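Local coordinates for protein serpin-ZX (Arabidopsis thaliana, PDB 3LE2) that inhibits metacaspase-9 by letting its reactive center loop be cleaved and bind the protease covalently, and protects cells by limiting the activity of the protease RD21A, at residues A127-K132 against K166-N171; Q212-Y217 against K221-P226. All coordinates share one frame; numbering follows the deposited sequence.

In the fold
Both contacts belong to the serpin fold, on opposite sides of the chain's centre: their centres are about 44 Å apart and their nearest atoms about 22 Å. Contact 1 comes first along the chain and is complete before contact 2 begins. It sets the start of helix 129-147 against strand 167-176, part of the large central sheet A. In inhibitory serpins the cleaved reactive center loop inserts into that sheet, between the strands that correspond here to 167-176 and 326-335. Contact 2 is a local hairpin of sheet B, and its side chains touch strand 361-365, where the reactive center loop region ends. The two lie at remote parts of one body, here in its native stressed state.

Contact 1 of 2, residues A127-K132 against K166-N171; sequences ADFQSK and KLIFAN
Phe129 reaches from the start of helix 129-147 to Ile168, near the beginning of strand 167-176. This helix is the serpin helix F, which lies across sheet A, and the contact joins its first turn to that sheet. From CB, which points toward the strand, the ring is set anti to the carbonyl carbon (chi1 -68°). On its way out, one ring face passes the methyl of Ala127, with Phe129 CE1 4.0 Å from Ala127 CB. Phe129 CE1 is also 4.3 Å from Lys166 O. Across the ring, Phe129 CE2 is 3.9 Å from Ile168 CD1. At the tip, Phe129 CZ is closer still, 3.5 Å from Ile168 CD1, a methyl that meets the ring at its edge, near the ring plane; Ile168 was modelled in two conformers, and this holds for one of them. Val136, Asp103 and Thr165 also pack on the Phe129 side chain. The CB of Lys166 points away from the helix, but the chain, bent at chi2, brings NZ back toward it, with a long, weak ion pair to Asp103. The helix begins just beyond Asp128, its N-cap: OD1 accepts from Ser131 N at 3.2 Å, met from above the carboxylate plane.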
loop_
_atom_site.group_PDB
_atom_site.type_symbol
_atom_site.label_atom_id
_atom_site.label_comp_id
_atom_site.label_asym_id
_atom_site.label_seq_id
_atom_site.Cartn_x
_atom_site.Cartn_y
_atom_site.Cartn_z
ATOM N N ALA A 127 6.084 17.859 -20.306
ATOM C CA ALA A 127 6.300 16.827 -21.297
ATOM C C ALA A 127 5.505 17.171 -22.541
ATOM O O ALA A 127 4.548 17.942 -22.484
ATOM C CB ALA A 127 5.879 15.479 -20.749
ATOM N N ASP A 128 5.913 16.601 -23.664
ATOM C CA ASP A 128 5.252 16.848 -24.927
ATOM C C ASP A 128 4.215 15.765 -25.179
ATOM O O ASP A 128 4.347 14.993 -26.126
ATOM C CB ASP A 128 6.290 16.835 -26.049
ATOM C CG ASP A 128 5.755 17.395 -27.357
ATOM O OD1 ASP A 128 4.541 17.699 -27.430
ATOM O OD2 ASP A 128 6.562 17.535 -28.310
ATOM N N PHE A 129 3.192 15.688 -24.330
ATOM C CA PHE A 129 2.133 14.701 -24.548
ATOM C C PHE A 129 1.488 14.906 -25.917
ATOM O O PHE A 129 1.128 13.950 -26.606
ATOM C CB PHE A 129 1.054 14.774 -23.452
ATOM C CG PHE A 129 1.522 14.329 -22.082
ATOM C CD1 PHE A 129 1.649 15.245 -21.045
ATOM C CD2 PHE A 129 1.807 12.993 -21.827
ATOM C CE1 PHE A 129 2.071 14.832 -19.773
ATOM C CE2 PHE A 129 2.224 12.572 -20.579
ATOM C CZ PHE A 129 2.356 13.489 -19.543
ATOM N N GLN A 130 1.345 16.163 -26.308
ATOM C CA GLN A 130 0.628 16.515 -27.534
ATOM C C GLN A 130 1.160 15.799 -28.786
ATOM O O GLN A 130 0.381 15.295 -29.597
ATOM C CB GLN A 130 0.653 18.034 -27.727
ATOM C CG GLN A 130 -0.435 18.560 -28.626
ATOM C CD GLN A 130 -1.098 19.795 -28.057
ATOM O OE1 GLN A 130 -0.800 20.219 -26.934
ATOM N NE2 GLN A 130 -2.009 20.381 -28.827
ATOM N N SER A 131 2.483 15.746 -28.930
ATOM C CA SER A 131 3.099 15.142 -30.109
ATOM C C SER A 131 3.985 13.924 -29.819
ATOM O O SER A 131 4.296 13.162 -30.730
ATOM C CB SER A 131 3.913 16.191 -30.880
ATOM O OG SER A 131 3.075 17.214 -31.400
ATOM N N LYS A 132 4.391 13.735 -28.566
ATOM C CA LYS A 132 5.369 12.689 -28.247
ATOM C C LYS A 132 4.985 11.812 -27.065
ATOM O O LYS A 132 5.853 11.409 -26.280
ATOM C CB LYS A 132 6.731 13.306 -27.951
ATOM C CG LYS A 132 7.333 14.102 -29.090
ATOM C CD LYS A 132 8.764 14.490 -28.734
ATOM C CE LYS A 132 9.236 15.704 -29.517
ATOM N NZ LYS A 132 10.386 16.363 -28.831
ATOM N N LYS A 166 -2.987 15.744 -20.255
ATOM C CA LYS A 166 -2.599 17.074 -19.792
ATOM C C LYS A 166 -1.801 17.025 -18.511
ATOM O O LYS A 166 -0.774 17.689 -18.403
ATOM C CB LYS A 166 -3.827 17.966 -19.608
ATOM C CG LYS A 166 -4.588 18.225 -20.912
ATOM C CD LYS A 166 -3.704 18.934 -21.949
ATOM C CE LYS A 166 -4.445 19.122 -23.265
ATOM N NZ LYS A 166 -3.527 19.516 -24.384
ATOM N N LEU A 167 -2.275 16.240 -17.541
ATOM C CA LEU A 167 -1.638 16.181 -16.225
ATOM C C LEU A 167 -1.679 14.785 -15.624
ATOM O O LEU A 167 -2.751 14.211 -15.425
ATOM C CB LEU A 167 -2.291 17.178 -15.257
ATOM C CG LEU A 167 -1.784 17.176 -13.817
ATOM C CD1 LEU A 167 -0.333 17.620 -13.699
ATOM C CD2 LEU A 167 -2.675 18.058 -12.975
ATOM N N ILE A 168 -0.503 14.241 -15.334
ATOM C CA ILE A 168 -0.406 12.914 -14.738
ATOM C C ILE A 168 0.479 12.885 -13.495
ATOM O O ILE A 168 1.372 13.722 -13.319
ATOM C CB ILE A 168 0.143 11.876 -15.740
ATOM C CG1 ILE A 168 1.605 12.191 -16.079
ATOM C CG2 ILE A 168 -0.743 11.810 -16.978
ATOM C CD1 ILE A 168 2.299 11.129 -16.908
ATOM N N PHE A 169 0.222 11.909 -12.637
ATOM C CA PHE A 169 1.094 11.648 -11.518
ATOM C C PHE A 169 1.595 10.218 -11.642
ATOM O O PHE A 169 0.850 9.321 -12.024
ATOM C CB PHE A 169 0.350 11.875 -10.211
ATOM C CG PHE A 169 0.006 13.312 -9.980
ATOM C CD1 PHE A 169 0.907 14.162 -9.349
ATOM C CD2 PHE A 169 -1.198 13.828 -10.427
ATOM C CE1 PHE A 169 0.596 15.492 -9.153
ATOM C CE2 PHE A 169 -1.509 15.152 -10.233
ATOM C CZ PHE A 169 -0.614 15.986 -9.596
ATOM N N ALA A 170 2.869 10.008 -11.363
ATOM C CA ALA A 170 3.397 8.664 -11.409
ATOM C C ALA A 170 4.009 8.392 -10.063
ATOM O O ALA A 170 4.845 9.161 -9.589
ATOM C CB ALA A 170 4.430 8.506 -12.527
ATOM N N ASN A 171 3.571 7.305 -9.441
ATOM C CA ASN A 171 3.992 6.996 -8.091
ATOM C C ASN A 171 4.274 5.508 -7.935
ATOM O O ASN A 171 3.545 4.664 -8.459
ATOM C CB ASN A 171 2.935 7.470 -7.087
ATOM C CG ASN A 171 3.351 7.231 -5.653
ATOM O OD1 ASN A 171 3.527 6.087 -5.236
ATOM N ND2 ASN A 171 3.517 8.310 -4.887
#

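Contact 2 of 2, residues Q212-Y217 against K221-P226; sequences QYVSAY and KVLGLP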
loop_
_atom_site.group_PDB
_atom_site.type_symbol
_atom_site.label_atom_id
_atom_site.label_comp_id
_atom_site.label_asym_id
_atom_site.label_seq_id
_atom_site.Cartn_x
_atom_site.Cartn_y
_atom_site.Cartn_z
ATOM N N GLN A 212 3.306 -18.277 17.002
ATOM C CA GLN A 212 2.999 -17.160 16.105
ATOM C C GLN A 212 2.022 -16.137 16.720
ATOM O O GLN A 212 1.217 -16.479 17.584
ATOM C CB GLN A 212 2.442 -17.683 14.772
ATOM C CG GLN A 212 3.261 -18.817 14.100
ATOM C CD GLN A 212 4.619 -18.365 13.610
ATOM O OE1 GLN A 212 4.796 -17.218 13.205
ATOM N NE2 GLN A 212 5.596 -19.265 13.653
ATOM N N TYR A 213 2.104 -14.885 16.272
ATOM C CA TYR A 213 1.089 -13.874 16.583
ATOM C C TYR A 213 -0.208 -14.162 15.818
ATOM O O TYR A 213 -0.414 -13.657 14.707
ATOM C CB TYR A 213 1.584 -12.462 16.215
ATOM C CG TYR A 213 2.787 -11.980 17.006
ATOM C CD1 TYR A 213 2.650 -11.559 18.329
ATOM C CD2 TYR A 213 4.060 -11.929 16.422
ATOM C CE1 TYR A 213 3.743 -11.116 19.059
ATOM C CE2 TYR A 213 5.150 -11.492 17.133
ATOM C CZ TYR A 213 4.984 -11.086 18.463
ATOM O OH TYR A 213 6.058 -10.638 19.191
ATOM N N VAL A 214 -1.077 -14.980 16.399
ATOM C CA VAL A 214 -2.362 -15.268 15.773
ATOM C C VAL A 214 -3.531 -15.041 16.745
ATOM O O VAL A 214 -3.481 -15.483 17.893
ATOM C CB VAL A 214 -2.415 -16.713 15.246
ATOM C CG1 VAL A 214 -3.727 -16.973 14.512
ATOM C CG2 VAL A 214 -1.230 -16.988 14.336
ATOM N N SER A 215 -4.565 -14.338 16.284
ATOM C CA SER A 215 -5.822 -14.226 17.023
ATOM C C SER A 215 -6.972 -14.720 16.141
ATOM O O SER A 215 -6.983 -14.494 14.930
ATOM C CB SER A 215 -6.110 -12.780 17.455
ATOM O OG SER A 215 -5.136 -12.272 18.347
ATOM N N ALA A 216 -7.946 -15.376 16.763
ATOM C CA ALA A 216 -9.158 -15.779 16.079
ATOM C C ALA A 216 -10.317 -14.874 16.463
ATOM O O ALA A 216 -10.432 -14.423 17.602
ATOM C CB ALA A 216 -9.489 -17.236 16.390
ATOM N N TYR A 217 -11.171 -14.613 15.489
ATOM C CA TYR A 217 -12.337 -13.788 15.672
ATOM C C TYR A 217 -13.550 -14.514 15.066
ATOM O O TYR A 217 -13.443 -15.644 14.594
ATOM C CB TYR A 217 -12.113 -12.432 14.999
ATOM C CG TYR A 217 -10.899 -11.698 15.523
ATOM C CD1 TYR A 217 -10.973 -10.934 16.685
ATOM C CD2 TYR A 217 -9.683 -11.769 14.867
ATOM C CE1 TYR A 217 -9.870 -10.261 17.171
ATOM C CE2 TYR A 217 -8.570 -11.104 15.351
ATOM C CZ TYR A 217 -8.667 -10.348 16.505
ATOM O OH TYR A 217 -7.565 -9.672 16.996
ATOM N N LYS A 221 -9.427 -15.249 10.999
ATOM C CA LYS A 221 -8.264 -15.182 11.858
ATOM C C LYS A 221 -7.275 -14.150 11.341
ATOM O O LYS A 221 -7.306 -13.776 10.165
ATOM C CB LYS A 221 -7.603 -16.542 11.955
ATOM C CG LYS A 221 -8.455 -17.579 12.650
ATOM C CD LYS A 221 -7.867 -18.959 12.432
ATOM C CE LYS A 221 -8.881 -20.031 12.733
ATOM N NZ LYS A 221 -8.248 -21.371 12.603
ATOM N N VAL A 222 -6.416 -13.668 12.232
ATOM C CA VAL A 222 -5.366 -12.746 11.832
ATOM C C VAL A 222 -3.992 -13.218 12.292
ATOM O O VAL A 222 -3.819 -13.644 13.440
ATOM C CB VAL A 222 -5.615 -11.333 12.355
ATOM C CG1 VAL A 222 -4.511 -10.392 11.863
ATOM C CG2 VAL A 222 -6.984 -10.846 11.906
ATOM N N LEU A 223 -3.029 -13.164 11.371
ATOM C CA LEU A 223 -1.639 -13.491 11.676
ATOM C C LEU A 223 -0.780 -12.253 11.465
ATOM O O LEU A 223 -0.936 -11.559 10.467
ATOM C CB LEU A 223 -1.142 -14.627 10.790
ATOM C CG LEU A 223 0.382 -14.756 10.678
ATOM C CD1 LEU A 223 0.996 -15.303 11.952
ATOM C CD2 LEU A 223 0.744 -15.631 9.491
ATOM N N GLY A 224 0.093 -11.947 12.424
ATOM C CA GLY A 224 1.045 -10.864 12.253
ATOM C C GLY A 224 2.445 -11.433 12.105
ATOM O O GLY A 224 2.837 -12.306 12.879
ATOM N N LEU A 225 3.186 -10.964 11.102
ATOM C CA LEU A 225 4.603 -11.347 10.916
ATOM C C LEU A 225 5.496 -10.114 10.895
ATOM O O LEU A 225 5.600 -9.447 9.865
ATOM C CB LEU A 225 4.816 -12.127 9.608
ATOM C CG LEU A 225 4.206 -13.519 9.419
ATOM C CD1 LEU A 225 4.512 -14.036 8.049
ATOM C CD2 LEU A 225 4.715 -14.504 10.449
ATOM N N PRO A 226 6.147 -9.807 12.027
ATOM C CA PRO A 226 7.047 -8.650 12.151
ATOM C C PRO A 226 8.294 -8.765 11.265
ATOM O O PRO A 226 8.848 -9.864 11.105
ATOM C CB PRO A 226 7.494 -8.684 13.627
ATOM C CG PRO A 226 6.718 -9.764 14.275
ATOM C CD PRO A 226 6.181 -10.671 13.221
HETATM O O HOH W 1 4.058 -14.595 13.993
#
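Tyr213 reaches past Gly224 toward Pro226 across a tight antiparallel hairpin of serpin sheet B, whose strand segments run at 166°. Gly224 has no side chain on this face, and its O lies at the edge of the Tyr213 ring, near the ring plane, 3.8 Å from Tyr213 CD2. Farther along, Tyr213 CE2 meets the proline pucker at Pro226 CG, 3.7 Å away. At the other end of the same face Tyr217 swings its CE2 in to Val222 CG2.

The opposite face interlocks through branched methyls. Leu223 CD1 pushes into the notch between Val214 CG2 (3.7 Å) and Gln212 CB (4.0 Å), bordered also by Tyr213 O, 3.5 Å from Leu223 CD1; the leucine CG, anti to the backbone N (chi1 161°), helps to carry the methyl there. Ala216 is small, and Lys221 CG rests beside its methyl before the extended chain takes NZ to Asp363 O.

Ser215 and Val222 exchange two backbone hydrogen bonds, and Gly224 N gives a third to Tyr213 O at 2.9 Å. Next to it the ladder opens: Tyr213 centres an inverse gamma turn, and a water bridges its N to Gly224 O and Gln212 OE1.

Strand 271-274 borders 212-217 and strand 236-243 borders 220-226, while Phe364 of strand 361-365 packs against Val214, Lys221 and Leu223, and Phe277 of strand 277-289 touches Gln212 and Leu223.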